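Local coordinates for tRNA delta(2)-isopentenylpyrophosphate transferase (Bacillus halodurans, PDB 3EXA), which probably transfers a dimethylallyl group from dimethylallyl diphosphate to the adenine at position 37 of tRNAs that read codons beginning with uridine, at residues A107-F112 against L192-L197; K2-A7 against G307-K312; E30-D35 against A75-L80; K18-L23 against F96-T101; H60-I65 against T82-E87. All blocks are in the same frame, centred on the assembly; numbering follows the deposited sequence.

Interaction 1. Residues A107-F112 against L192-L197; sequences AVIHQF and LVMIGL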
# COMPACT_ATOMS: atom_id res chain seq x y z
N ALA A 107 14.50 5.73 -15.49
CA ALA A 107 13.88 4.54 -14.95
C ALA A 107 14.44 3.28 -15.59
O ALA A 107 14.51 2.24 -14.95
CB ALA A 107 12.37 4.61 -15.15
N VAL A 108 14.84 3.38 -16.85
CA VAL A 108 15.39 2.25 -17.59
C VAL A 108 16.87 2.03 -17.30
O VAL A 108 17.31 0.91 -17.08
CB VAL A 108 15.25 2.45 -19.11
CG1 VAL A 108 16.11 1.44 -19.85
CG2 VAL A 108 13.79 2.30 -19.50
N ILE A 109 17.64 3.11 -17.29
CA ILE A 109 19.06 2.98 -17.07
C ILE A 109 19.42 2.69 -15.63
O ILE A 109 20.57 2.37 -15.33
CB ILE A 109 19.83 4.24 -17.51
CG1 ILE A 109 19.46 5.42 -16.62
CG2 ILE A 109 19.52 4.55 -18.95
CD1 ILE A 109 20.33 6.64 -16.90
N HIS A 110 18.45 2.80 -14.73
CA HIS A 110 18.71 2.55 -13.31
C HIS A 110 17.89 1.38 -12.78
O HIS A 110 18.08 0.95 -11.64
CB HIS A 110 18.41 3.80 -12.48
CG HIS A 110 19.40 4.91 -12.68
ND1 HIS A 110 19.03 6.18 -13.07
CD2 HIS A 110 20.75 4.94 -12.54
CE1 HIS A 110 20.10 6.94 -13.15
NE2 HIS A 110 21.16 6.21 -12.84
N GLN A 111 16.98 0.87 -13.59
CA GLN A 111 16.15 -0.25 -13.17
C GLN A 111 15.45 0.03 -11.84
O GLN A 111 15.44 -0.82 -10.95
CB GLN A 111 16.99 -1.52 -13.02
CG GLN A 111 17.45 -2.12 -14.32
CD GLN A 111 16.29 -2.43 -15.24
OE1 GLN A 111 15.72 -1.54 -15.87
NE2 GLN A 111 15.93 -3.70 -15.32
N PHE A 112 14.86 1.22 -11.70
CA PHE A 112 14.16 1.59 -10.47
C PHE A 112 13.10 0.55 -10.09
O PHE A 112 12.37 0.07 -10.95
CB PHE A 112 13.48 2.95 -10.60
CG PHE A 112 14.43 4.11 -10.63
CD1 PHE A 112 15.50 4.18 -9.73
CD2 PHE A 112 14.24 5.16 -11.52
CE1 PHE A 112 16.36 5.28 -9.73
CE2 PHE A 112 15.09 6.27 -11.52
CZ PHE A 112 16.15 6.33 -10.63
N LEU A 192 26.62 1.32 -19.98
CA LEU A 192 26.01 2.47 -20.61
C LEU A 192 26.94 3.59 -21.03
O LEU A 192 27.92 3.92 -20.36
CB LEU A 192 24.90 3.02 -19.70
CG LEU A 192 24.05 4.21 -20.20
CD1 LEU A 192 22.72 4.19 -19.51
CD2 LEU A 192 24.77 5.53 -19.92
N VAL A 193 26.60 4.16 -22.19
CA VAL A 193 27.27 5.30 -22.78
C VAL A 193 26.12 6.25 -23.11
O VAL A 193 25.23 5.93 -23.92
CB VAL A 193 28.04 4.91 -24.07
CG1 VAL A 193 28.62 6.16 -24.72
CG2 VAL A 193 29.16 3.94 -23.74
N MSE A 194 26.12 7.40 -22.46
CA MSE A 194 25.08 8.39 -22.64
C MSE A 194 25.66 9.64 -23.28
O MSE A 194 26.61 10.23 -22.75
CB MSE A 194 24.48 8.73 -21.28
CG MSE A 194 23.04 9.16 -21.34
SE MSE A 194 22.22 9.20 -19.58
CE MSE A 194 21.21 10.83 -19.79
N ILE A 195 25.11 10.05 -24.41
CA ILE A 195 25.59 11.25 -25.09
C ILE A 195 24.45 12.25 -25.17
O ILE A 195 23.29 11.87 -25.24
CB ILE A 195 26.05 10.95 -26.54
CG1 ILE A 195 24.89 10.34 -27.32
CG2 ILE A 195 27.26 10.01 -26.54
CD1 ILE A 195 25.17 10.15 -28.78
N GLY A 196 24.78 13.54 -25.14
CA GLY A 196 23.74 14.55 -25.22
C GLY A 196 23.99 15.49 -26.38
O GLY A 196 25.13 15.87 -26.63
N LEU A 197 22.92 15.85 -27.09
CA LEU A 197 23.00 16.78 -28.21
C LEU A 197 22.42 18.12 -27.79
O LEU A 197 21.28 18.19 -27.31
CB LEU A 197 22.22 16.21 -29.41
CG LEU A 197 22.61 14.78 -29.79
CD1 LEU A 197 21.91 14.38 -31.08
CD2 LEU A 197 24.12 14.68 -29.95

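Interaction 2. Residues K2-A7 against G307-K312; sequences KEKLVA and GKLEEK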
# COMPACT_ATOMS: atom_id res chain seq x y z
N LYS A 2 28.33 -7.05 -18.62
CA LYS A 2 27.01 -6.36 -18.57
C LYS A 2 26.46 -6.10 -19.97
O LYS A 2 27.22 -5.97 -20.93
CB LYS A 2 27.13 -5.01 -17.86
CG LYS A 2 27.66 -5.04 -16.44
CD LYS A 2 27.68 -3.62 -15.88
CE LYS A 2 28.23 -3.57 -14.47
NZ LYS A 2 29.66 -4.00 -14.43
N GLU A 3 25.13 -6.03 -20.06
CA GLU A 3 24.46 -5.70 -21.32
C GLU A 3 24.82 -4.25 -21.66
O GLU A 3 24.80 -3.37 -20.78
CB GLU A 3 22.94 -5.79 -21.17
CG GLU A 3 22.34 -7.18 -21.27
CD GLU A 3 20.83 -7.18 -21.02
OE1 GLU A 3 20.14 -6.26 -21.50
OE2 GLU A 3 20.33 -8.11 -20.36
N LYS A 4 25.14 -4.00 -22.93
CA LYS A 4 25.51 -2.68 -23.42
C LYS A 4 24.29 -1.87 -23.84
O LYS A 4 23.38 -2.40 -24.46
CB LYS A 4 26.45 -2.81 -24.61
CG LYS A 4 27.78 -3.45 -24.31
CD LYS A 4 28.62 -3.58 -25.57
CE LYS A 4 29.92 -4.31 -25.30
NZ LYS A 4 30.69 -4.60 -26.55
N LEU A 5 24.29 -0.58 -23.51
CA LEU A 5 23.18 0.29 -23.85
C LEU A 5 23.63 1.71 -24.18
O LEU A 5 24.26 2.37 -23.35
CB LEU A 5 22.18 0.34 -22.70
CG LEU A 5 21.06 1.36 -22.80
CD1 LEU A 5 20.31 1.23 -24.11
CD2 LEU A 5 20.13 1.14 -21.62
N VAL A 6 23.30 2.17 -25.38
CA VAL A 6 23.66 3.53 -25.78
C VAL A 6 22.44 4.43 -25.63
O VAL A 6 21.36 4.08 -26.09
CB VAL A 6 24.13 3.60 -27.26
CG1 VAL A 6 24.44 5.05 -27.63
CG2 VAL A 6 25.37 2.72 -27.47
N ALA A 7 22.60 5.57 -24.97
CA ALA A 7 21.48 6.50 -24.81
C ALA A 7 21.81 7.83 -25.47
O ALA A 7 22.90 8.36 -25.30
CB ALA A 7 21.16 6.72 -23.34
N GLY A 307 34.41 3.61 -28.89
CA GLY A 307 35.55 3.46 -28.00
C GLY A 307 35.16 3.20 -26.55
O GLY A 307 35.60 2.21 -25.97
N LYS A 308 34.33 4.06 -25.98
CA LYS A 308 33.92 3.89 -24.58
C LYS A 308 33.28 2.54 -24.33
O LYS A 308 33.53 1.92 -23.30
CB LYS A 308 32.97 5.01 -24.14
CG LYS A 308 32.72 5.08 -22.63
CD LYS A 308 31.72 6.18 -22.30
CE LYS A 308 31.42 6.30 -20.80
NZ LYS A 308 30.43 7.38 -20.50
N LEU A 309 32.46 2.06 -25.26
CA LEU A 309 31.83 0.75 -25.09
C LEU A 309 32.88 -0.34 -24.98
O LEU A 309 32.76 -1.24 -24.15
CB LEU A 309 30.89 0.44 -26.26
CG LEU A 309 29.52 1.14 -26.22
CD1 LEU A 309 28.77 0.83 -27.50
CD2 LEU A 309 28.75 0.66 -25.00
N GLU A 310 33.91 -0.25 -25.82
CA GLU A 310 34.99 -1.24 -25.82
C GLU A 310 35.90 -1.17 -24.61
O GLU A 310 36.31 -2.20 -24.09
CB GLU A 310 35.86 -1.08 -27.06
CG GLU A 310 36.95 -2.14 -27.15
CD GLU A 310 36.38 -3.54 -27.28
OE1 GLU A 310 37.16 -4.51 -27.35
OE2 GLU A 310 35.13 -3.65 -27.32
N GLU A 311 36.24 0.03 -24.15
CA GLU A 311 37.10 0.12 -22.99
C GLU A 311 36.36 -0.30 -21.72
O GLU A 311 36.97 -0.79 -20.77
CB GLU A 311 37.68 1.52 -22.83
CG GLU A 311 36.71 2.52 -22.27
CD GLU A 311 37.37 3.83 -21.93
OE1 GLU A 311 38.41 3.81 -21.23
OE2 GLU A 311 36.85 4.88 -22.35
N LYS A 312 35.04 -0.10 -21.69
CA LYS A 312 34.26 -0.50 -20.52
C LYS A 312 34.15 -2.02 -20.55
O LYS A 312 34.24 -2.67 -19.52
CB LYS A 312 32.86 0.13 -20.54
CG LYS A 312 32.86 1.63 -20.25
CD LYS A 312 31.49 2.26 -20.49
CE LYS A 312 30.47 1.86 -19.43
NZ LYS A 312 30.68 2.59 -18.15

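Interaction 3. Residues E30-D35 against A75-L80; sequences EVISGD and ADFQDL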
# COMPACT_ATOMS: atom_id res chain seq x y z
N GLU A 30 19.53 -1.34 -32.78
CA GLU A 30 18.10 -1.12 -32.95
C GLU A 30 17.71 0.04 -32.04
O GLU A 30 18.35 0.26 -31.02
CB GLU A 30 17.31 -2.36 -32.56
CG GLU A 30 17.82 -3.62 -33.22
CD GLU A 30 16.80 -4.74 -33.17
OE1 GLU A 30 15.99 -4.77 -32.22
OE2 GLU A 30 16.81 -5.59 -34.08
N VAL A 31 16.67 0.80 -32.39
CA VAL A 31 16.31 1.93 -31.55
C VAL A 31 15.09 1.73 -30.69
O VAL A 31 14.04 1.28 -31.16
CB VAL A 31 16.06 3.23 -32.37
CG1 VAL A 31 15.70 4.36 -31.41
CG2 VAL A 31 17.28 3.59 -33.19
N ILE A 32 15.21 2.08 -29.42
CA ILE A 32 14.07 2.00 -28.53
C ILE A 32 13.68 3.44 -28.28
O ILE A 32 14.46 4.22 -27.73
CB ILE A 32 14.42 1.37 -27.19
CG1 ILE A 32 15.04 -0.01 -27.40
CG2 ILE A 32 13.16 1.28 -26.34
CD1 ILE A 32 15.47 -0.68 -26.12
N SER A 33 12.47 3.80 -28.71
CA SER A 33 11.96 5.16 -28.56
C SER A 33 11.71 5.48 -27.10
O SER A 33 10.98 4.76 -26.42
CB SER A 33 10.65 5.33 -29.34
OG SER A 33 10.12 6.63 -29.12
N GLY A 34 12.34 6.54 -26.62
CA GLY A 34 12.16 6.92 -25.23
C GLY A 34 11.10 7.99 -25.05
O GLY A 34 10.82 8.41 -23.93
N ASP A 35 10.51 8.44 -26.16
CA ASP A 35 9.50 9.49 -26.13
C ASP A 35 8.09 8.93 -25.92
O ASP A 35 7.47 8.40 -26.83
CB ASP A 35 9.58 10.29 -27.44
CG ASP A 35 8.53 11.37 -27.54
OD1 ASP A 35 8.72 12.29 -28.36
OD2 ASP A 35 7.53 11.32 -26.80
N ALA A 75 6.36 3.18 -15.48
CA ALA A 75 6.44 1.76 -15.17
C ALA A 75 6.09 0.93 -16.41
O ALA A 75 6.73 -0.08 -16.67
CB ALA A 75 5.50 1.41 -14.02
N ASP A 76 5.07 1.35 -17.15
CA ASP A 76 4.68 0.62 -18.35
C ASP A 76 5.87 0.64 -19.31
O ASP A 76 6.23 -0.38 -19.89
CB ASP A 76 3.47 1.26 -19.06
CG ASP A 76 2.20 1.27 -18.21
OD1 ASP A 76 1.83 0.21 -17.64
OD2 ASP A 76 1.55 2.34 -18.14
N PHE A 77 6.49 1.81 -19.46
CA PHE A 77 7.64 1.93 -20.37
C PHE A 77 8.79 1.02 -19.96
O PHE A 77 9.35 0.30 -20.80
CB PHE A 77 8.12 3.37 -20.43
CG PHE A 77 9.40 3.54 -21.20
CD1 PHE A 77 10.57 3.94 -20.56
CD2 PHE A 77 9.45 3.27 -22.56
CE1 PHE A 77 11.76 4.05 -21.26
CE2 PHE A 77 10.65 3.38 -23.27
CZ PHE A 77 11.80 3.77 -22.61
N GLN A 78 9.15 1.05 -18.68
CA GLN A 78 10.25 0.25 -18.15
C GLN A 78 10.03 -1.26 -18.35
O GLN A 78 10.96 -1.98 -18.71
CB GLN A 78 10.44 0.57 -16.66
CG GLN A 78 11.55 -0.21 -15.97
CD GLN A 78 11.65 0.12 -14.48
OE1 GLN A 78 12.09 1.20 -14.10
NE2 GLN A 78 11.22 -0.82 -13.64
N ASP A 79 8.81 -1.74 -18.11
CA ASP A 79 8.52 -3.17 -18.29
C ASP A 79 8.61 -3.57 -19.77
O ASP A 79 8.80 -4.75 -20.08
CB ASP A 79 7.12 -3.53 -17.76
CG ASP A 79 6.96 -3.29 -16.26
OD1 ASP A 79 7.98 -3.30 -15.54
OD2 ASP A 79 5.81 -3.11 -15.81
N LEU A 80 8.48 -2.61 -20.68
CA LEU A 80 8.58 -2.92 -22.10
C LEU A 80 10.00 -2.72 -22.64
O LEU A 80 10.43 -3.46 -23.51
CB LEU A 80 7.61 -2.05 -22.91
CG LEU A 80 6.11 -2.38 -22.80
CD1 LEU A 80 5.32 -1.29 -23.48
CD2 LEU A 80 5.82 -3.74 -23.43

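Interaction 4. Residues K18-L23 against F96-T101; sequences KTSVML and FLVGGT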
# COMPACT_ATOMS: atom_id res chain seq x y z
N LYS A 18 18.16 11.75 -36.76
CA LYS A 18 19.18 11.49 -37.77
C LYS A 18 20.51 11.00 -37.20
O LYS A 18 21.08 10.03 -37.70
CB LYS A 18 19.41 12.75 -38.62
CG LYS A 18 20.42 12.56 -39.76
CD LYS A 18 20.56 13.82 -40.59
CE LYS A 18 21.69 13.69 -41.62
NZ LYS A 18 21.55 12.48 -42.50
N THR A 19 21.01 11.65 -36.16
CA THR A 19 22.28 11.20 -35.63
C THR A 19 22.17 9.80 -35.05
O THR A 19 23.14 9.04 -35.08
CB THR A 19 22.86 12.18 -34.59
OG1 THR A 19 22.11 12.12 -33.38
CG2 THR A 19 22.82 13.59 -35.13
N SER A 20 20.99 9.44 -34.56
CA SER A 20 20.81 8.12 -33.99
C SER A 20 20.68 7.01 -35.03
O SER A 20 21.17 5.91 -34.81
CB SER A 20 19.58 8.09 -33.06
OG SER A 20 18.40 8.45 -33.74
N VAL A 21 20.03 7.27 -36.16
CA VAL A 21 19.91 6.21 -37.15
C VAL A 21 21.24 5.97 -37.84
O VAL A 21 21.53 4.85 -38.26
CB VAL A 21 18.85 6.54 -38.23
CG1 VAL A 21 17.57 7.05 -37.57
CG2 VAL A 21 19.40 7.55 -39.20
N MSE A 22 22.05 7.02 -37.96
CA MSE A 22 23.36 6.91 -38.60
C MSE A 22 24.34 6.19 -37.68
O MSE A 22 25.22 5.47 -38.14
CB MSE A 22 23.92 8.30 -38.94
CG MSE A 22 23.20 9.04 -40.10
SE MSE A 22 23.18 8.15 -41.87
CE MSE A 22 21.26 7.89 -42.11
N LEU A 23 24.17 6.38 -36.38
CA LEU A 23 25.01 5.72 -35.42
C LEU A 23 24.65 4.24 -35.35
O LEU A 23 25.51 3.38 -35.21
CB LEU A 23 24.84 6.35 -34.05
CG LEU A 23 25.61 7.65 -33.84
CD1 LEU A 23 25.32 8.18 -32.45
CD2 LEU A 23 27.10 7.39 -34.00
N PHE A 96 19.64 1.00 -28.63
CA PHE A 96 19.72 2.45 -28.57
C PHE A 96 18.45 3.06 -27.93
O PHE A 96 17.34 2.86 -28.43
CB PHE A 96 19.88 3.01 -30.00
CG PHE A 96 21.31 3.09 -30.49
CD1 PHE A 96 22.02 4.28 -30.39
CD2 PHE A 96 21.93 1.98 -31.07
CE1 PHE A 96 23.34 4.38 -30.86
CE2 PHE A 96 23.24 2.07 -31.54
CZ PHE A 96 23.95 3.28 -31.43
N LEU A 97 18.63 3.80 -26.84
CA LEU A 97 17.51 4.47 -26.18
C LEU A 97 17.63 5.92 -26.63
O LEU A 97 18.55 6.64 -26.21
CB LEU A 97 17.63 4.37 -24.65
CG LEU A 97 16.48 4.93 -23.81
CD1 LEU A 97 15.19 4.21 -24.12
CD2 LEU A 97 16.81 4.77 -22.34
N VAL A 98 16.69 6.33 -27.48
CA VAL A 98 16.67 7.67 -28.07
C VAL A 98 15.52 8.58 -27.68
O VAL A 98 14.37 8.15 -27.60
CB VAL A 98 16.70 7.59 -29.63
CG1 VAL A 98 16.75 8.99 -30.24
CG2 VAL A 98 17.90 6.80 -30.08
N GLY A 99 15.86 9.85 -27.44
CA GLY A 99 14.89 10.85 -27.07
C GLY A 99 14.22 10.55 -25.75
O GLY A 99 14.77 9.81 -24.94
N GLY A 100 13.04 11.14 -25.55
CA GLY A 100 12.29 10.92 -24.32
C GLY A 100 12.56 11.89 -23.19
O GLY A 100 13.46 12.73 -23.27
N THR A 101 11.76 11.80 -22.14
CA THR A 101 11.95 12.67 -20.98
C THR A 101 12.81 11.92 -19.98
O THR A 101 12.85 10.69 -19.98
CB THR A 101 10.61 13.02 -20.28
OG1 THR A 101 10.15 11.88 -19.55
CG2 THR A 101 9.56 13.42 -21.30

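Interaction 5. Residues H60-I65 against T82-E87; sequences HHLIDI and TPLITE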
# COMPACT_ATOMS: atom_id res chain seq x y z
N HIS A 60 12.73 0.30 -35.17
CA HIS A 60 12.35 1.08 -34.01
C HIS A 60 11.23 0.43 -33.21
O HIS A 60 10.28 -0.12 -33.77
CB HIS A 60 11.94 2.49 -34.43
CG HIS A 60 13.08 3.31 -34.96
ND1 HIS A 60 13.24 4.64 -34.65
CD2 HIS A 60 14.10 2.99 -35.79
CE1 HIS A 60 14.32 5.11 -35.26
NE2 HIS A 60 14.86 4.12 -35.96
N HIS A 61 11.35 0.49 -31.89
CA HIS A 61 10.36 -0.11 -31.01
C HIS A 61 9.62 0.89 -30.13
O HIS A 61 10.12 1.98 -29.84
CB HIS A 61 11.02 -1.14 -30.10
CG HIS A 61 11.87 -2.14 -30.83
ND1 HIS A 61 13.10 -1.82 -31.36
CD2 HIS A 61 11.65 -3.43 -31.14
CE1 HIS A 61 13.60 -2.88 -31.96
NE2 HIS A 61 12.74 -3.87 -31.85
N LEU A 62 8.43 0.48 -29.69
CA LEU A 62 7.60 1.28 -28.82
C LEU A 62 6.95 2.47 -29.51
O LEU A 62 6.72 3.52 -28.90
CB LEU A 62 8.42 1.73 -27.61
CG LEU A 62 8.43 0.77 -26.40
CD1 LEU A 62 8.34 -0.70 -26.82
CD2 LEU A 62 9.68 1.04 -25.61
N ILE A 63 6.68 2.31 -30.79
CA ILE A 63 6.03 3.35 -31.56
C ILE A 63 4.67 2.81 -31.98
O ILE A 63 4.56 1.70 -32.51
CB ILE A 63 6.81 3.69 -32.83
CG1 ILE A 63 8.23 4.09 -32.47
CG2 ILE A 63 6.12 4.83 -33.55
CD1 ILE A 63 8.35 5.39 -31.74
N ASP A 64 3.63 3.60 -31.74
CA ASP A 64 2.29 3.20 -32.12
C ASP A 64 1.85 1.90 -31.44
O ASP A 64 1.43 0.97 -32.11
CB ASP A 64 2.24 3.05 -33.64
CG ASP A 64 2.33 4.39 -34.34
OD1 ASP A 64 2.69 4.44 -35.53
OD2 ASP A 64 2.03 5.41 -33.69
N ILE A 65 1.93 1.87 -30.11
CA ILE A 65 1.55 0.67 -29.36
C ILE A 65 0.39 0.90 -28.38
O ILE A 65 -0.08 -0.05 -27.73
CB ILE A 65 2.73 0.15 -28.54
CG1 ILE A 65 3.24 1.27 -27.63
CG2 ILE A 65 3.83 -0.35 -29.46
CD1 ILE A 65 4.21 0.82 -26.57
N THR A 82 13.09 -2.74 -20.78
CA THR A 82 14.06 -3.65 -20.21
C THR A 82 14.12 -4.98 -20.97
O THR A 82 15.17 -5.37 -21.45
CB THR A 82 13.77 -3.88 -18.70
OG1 THR A 82 13.74 -2.61 -18.03
CG2 THR A 82 14.85 -4.72 -18.06
N PRO A 83 12.98 -5.67 -21.13
CA PRO A 83 13.02 -6.94 -21.86
C PRO A 83 13.51 -6.76 -23.30
O PRO A 83 14.20 -7.62 -23.85
CB PRO A 83 11.58 -7.43 -21.79
CG PRO A 83 11.06 -6.81 -20.52
CD PRO A 83 11.63 -5.41 -20.60
N LEU A 84 13.15 -5.63 -23.92
CA LEU A 84 13.54 -5.36 -25.30
C LEU A 84 15.05 -5.24 -25.45
O LEU A 84 15.61 -5.69 -26.44
CB LEU A 84 12.86 -4.09 -25.81
CG LEU A 84 11.92 -4.30 -27.01
CD1 LEU A 84 11.19 -3.01 -27.31
CD2 LEU A 84 12.71 -4.76 -28.22
N ILE A 85 15.71 -4.63 -24.47
CA ILE A 85 17.15 -4.49 -24.53
C ILE A 85 17.81 -5.86 -24.60
O ILE A 85 18.80 -6.06 -25.30
CB ILE A 85 17.66 -3.73 -23.32
CG1 ILE A 85 17.33 -2.24 -23.48
CG2 ILE A 85 19.15 -3.95 -23.12
CD1 ILE A 85 17.59 -1.42 -22.23
N THR A 86 17.23 -6.82 -23.88
CA THR A 86 17.74 -8.18 -23.86
C THR A 86 17.46 -8.87 -25.19
O THR A 86 18.32 -9.59 -25.71
CB THR A 86 17.08 -9.01 -22.74
OG1 THR A 86 17.27 -8.35 -21.49
CG2 THR A 86 17.72 -10.40 -22.66
N GLU A 87 16.27 -8.66 -25.75
CA GLU A 87 15.90 -9.27 -27.02
C GLU A 87 16.77 -8.72 -28.15
O GLU A 87 17.05 -9.42 -29.13
CB GLU A 87 14.41 -9.01 -27.31
CG GLU A 87 13.46 -9.64 -26.27
CD GLU A 87 12.04 -9.07 -26.33
OE1 GLU A 87 11.46 -9.02 -27.44
OE2 GLU A 87 11.51 -8.69 -25.27

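Interaction 1. Residues A107-F112 against L192-L197
Ile109 reaches from helix 102-110 onto strand 191-198, and its branches divide the contact between Leu192 and the selenomethionine at Met194. Its CB lies 3.5 Å from Leu192 CD1. The CG2 branch comes closer still, at 3.3 Å from that same Leu192 CD1, tighter than usual van der Waals contact, a closeness that may partly reflect the model. CG1 sits between the backbone N and the carbonyl carbon (chi1 67°) and lies 3.7 Å above the plane of the His110 ring, toward its rim. From there the chain runs on extended, and CD1 ends 4.2 Å from Met194 SE, the two side chains crossing at about a right angle. The setting is the parallel alpha/beta sheet of a P-loop NTPase-like fold: Leu192 and Met194, two residues apart on a strand, point to the face carrying helix 102-110, while Val193 and Ile195 meet helix 294-317 on the other. A branched isoleucine suits this place because it offers one methyl to each strand residue, whereas the long, unbranched Met194 chain, bent at chi3, puts its SE (selenium in place of the native sulfur) beside Ile109 CD1. The backbone O of Ile109 accepts a hydrogen bond from Ser188 OG.

Interaction 2. Residues K2-A7 against G307-K312
Leu309, on the C-terminal helix 294-317, straddles the first strand of the chain with its two methyls. CD1 meets Val6 CG2 at 3.9 Å, and CD2 reaches Lys4 CB at 4.2 Å, so one fork bridges two residues that lie on the same side of strand 4-9. With CG beside the backbone N and anti to the carbonyl carbon (chi1 -78°), the fork is placed over the sheet. The leucine and the valine cross at about a right angle, methyl against methyl, an ordinary apolar packing at normal distances. Strand 4-9 is a central strand of the parallel sheet and leads into the P-loop, so this contact lays the last helix of the chain across the strand that begins the nucleotide-binding fold. Leu309 also rests on Val193 of strand 191-198 and Leu94 of strand 94-98, which flank strand 4-9, and a leucine is long enough to span them. Val6, short and beta-branched, fits the buried strand position. Lys4 stands at the start of the strand: its CB serves the apolar patch, while the rest of the chain runs out extended until NZ lies 4.6 Å from Glu310 OE2. These opposite charges are not in contact, though they may attract weakly. The Lys4 backbone is tied elsewhere, its O accepting a hydrogen bond from His89 NE2.

Interaction 3. Residues E30-D35 against A75-L80
The Phe77 ring is met obliquely by three groups of the 30-35 segment, all at its CE2 and CZ end. Ser33 O lies 3.5 Å from Phe77 CE2, Gly34 CA stands 4.1 Å from Phe77 CZ, and Ile32 CG2 is 4.5 Å from Phe77 CE2, so backbone as much as side chain receives the ring. Tyr104 meets the ring too, the planes at about 40° to one another, and Leu62 and Val108 add apolar cover. A chi1 of 173°, which sets CG anti to the backbone N, directs the phenylalanine from its helix to the point where strand 29-33 ends. Helix 74-90 here belongs to a beta-alpha-beta crossover: it links strand 60-61 to strand 94-98 and passes over strand 29-33, which lies between them in the parallel sheet. A large flat ring suits the place because it can lie against backbone and side chain at once where the strand ends, and Gly34 presents its CA to it. Ile32, a buried strand residue, has its CB directed to the helix. Across the turn, Asp35 N makes a weak hydrogen bond to Ser33 OG, 3.5 Å long. Asp35 begins a region, 35-38, that by similarity contacts the substrate tRNA, and its OD2 accepts a hydrogen bond from Met37 N. Gly34 itself lies about 8 Å from the side chain of Thr101, another likely tRNA-contacting site.

Interaction 4. Residues K18-L23 against F96-T101
Helix 16-25 packs on strand 94-98 in a small, buried and apolar contact just behind the P-loop, the helix being the one that follows the ATP-binding loop predicted at residues 10-17. Ser20 and Leu23, one turn apart, face Val98 and Phe96, two residues apart on the strand. Ser20 CB touches Val98 CG2 at 3.7 Å, and Ser20 OG is 3.9 Å from Val98 CG1, so both methyls of the valine rest against the short serine. The serine hydroxyl is turned back on its own helix: with chi1 at 59°, OG can hydrogen-bond to the O atoms of Thr17 and Lys16, which satisfies a buried polar group and leaves its CB to the valine. A small residue suits this spot, where the helix comes close to the sheet, with Ser20 CA and Val98 CA 7.2 Å apart. One turn on, Leu23 CB lies 4.0 Å from Phe96 CE1, and Phe96 CZ stands 4.1 Å from Leu23 O; the ring is approached obliquely. The side chain of Val98 is about 4 Å from that of Lys16, which by similarity binds substrate. After the strand, Gly99 and Gly100 adopt positive phi and lead to Thr101 at the N-cap of helix 102-110. Helix 16-25 joins strand 4-9 to strand 29-33 as a beta-alpha-beta crossover passing over strand 94-98, and Leu23 turns also to helix 294-317 at Ile298, Ile301 and Ile305.

Interaction 5. Residues H60-I65 against T82-E87
Leu84 of helix 74-90 lays one methyl over a face of the His61 ring and drives the other past it toward Leu62. CD2 makes the CH-pi contact, 3.8 Å from the ring centroid and 27° off the normal, displaced toward the rim so that CD2 stands just 3.4 Å from His61 CD2. The CD1 methyl sits at the root of the histidine, 3.4 Å from His61 CB, and also meets Leu62 CD1 at 3.7 Å. Leu84 and Leu62 run antiparallel, side by side, whereas Leu84 and His61 are set at a slant. His61 CG lies beside the backbone N (chi1 -50°), and the hydrogen bond of ND1 to Val31 O probably restrains rotation of the ring with a face turned to the leucine. Histidine suits this place because it offers an apolar face to the helix and a polar atom to the neighbouring strand. Leu62 adopts positive phi where strand 60-61 gives way to a loop, and its side chain also touches Ile32. Away from the annotated sites, the contact packs an edge strand of the parallel sheet against the helix that follows it in sequence, the first half of the beta-alpha-beta unit running through helix 74-90 to strand 94-98.

All five contacts pack helices on one parallel sheet, and backbone pairing ties them together. Ala7 N lies 2.9 Å from Val193 O between interactions 2 and 1. Leu97 N is 2.8 Å from Val6 O between 4 and 2, and the strands of interactions 5 and 3 pair in the same way. Interactions 3 and 5 use the same helix 74-90, their centres about 6 Å apart. That helix and helix 102-110 lie on one face of the sheet, helices 16-25 and 294-317 on the other. Interaction 4 is closest to the predicted nucleotide site, while interaction 1 lies farther off, the Met194 side chain about 8 Å from Gly10. Interaction 3 adjoins residues likely to contact tRNA.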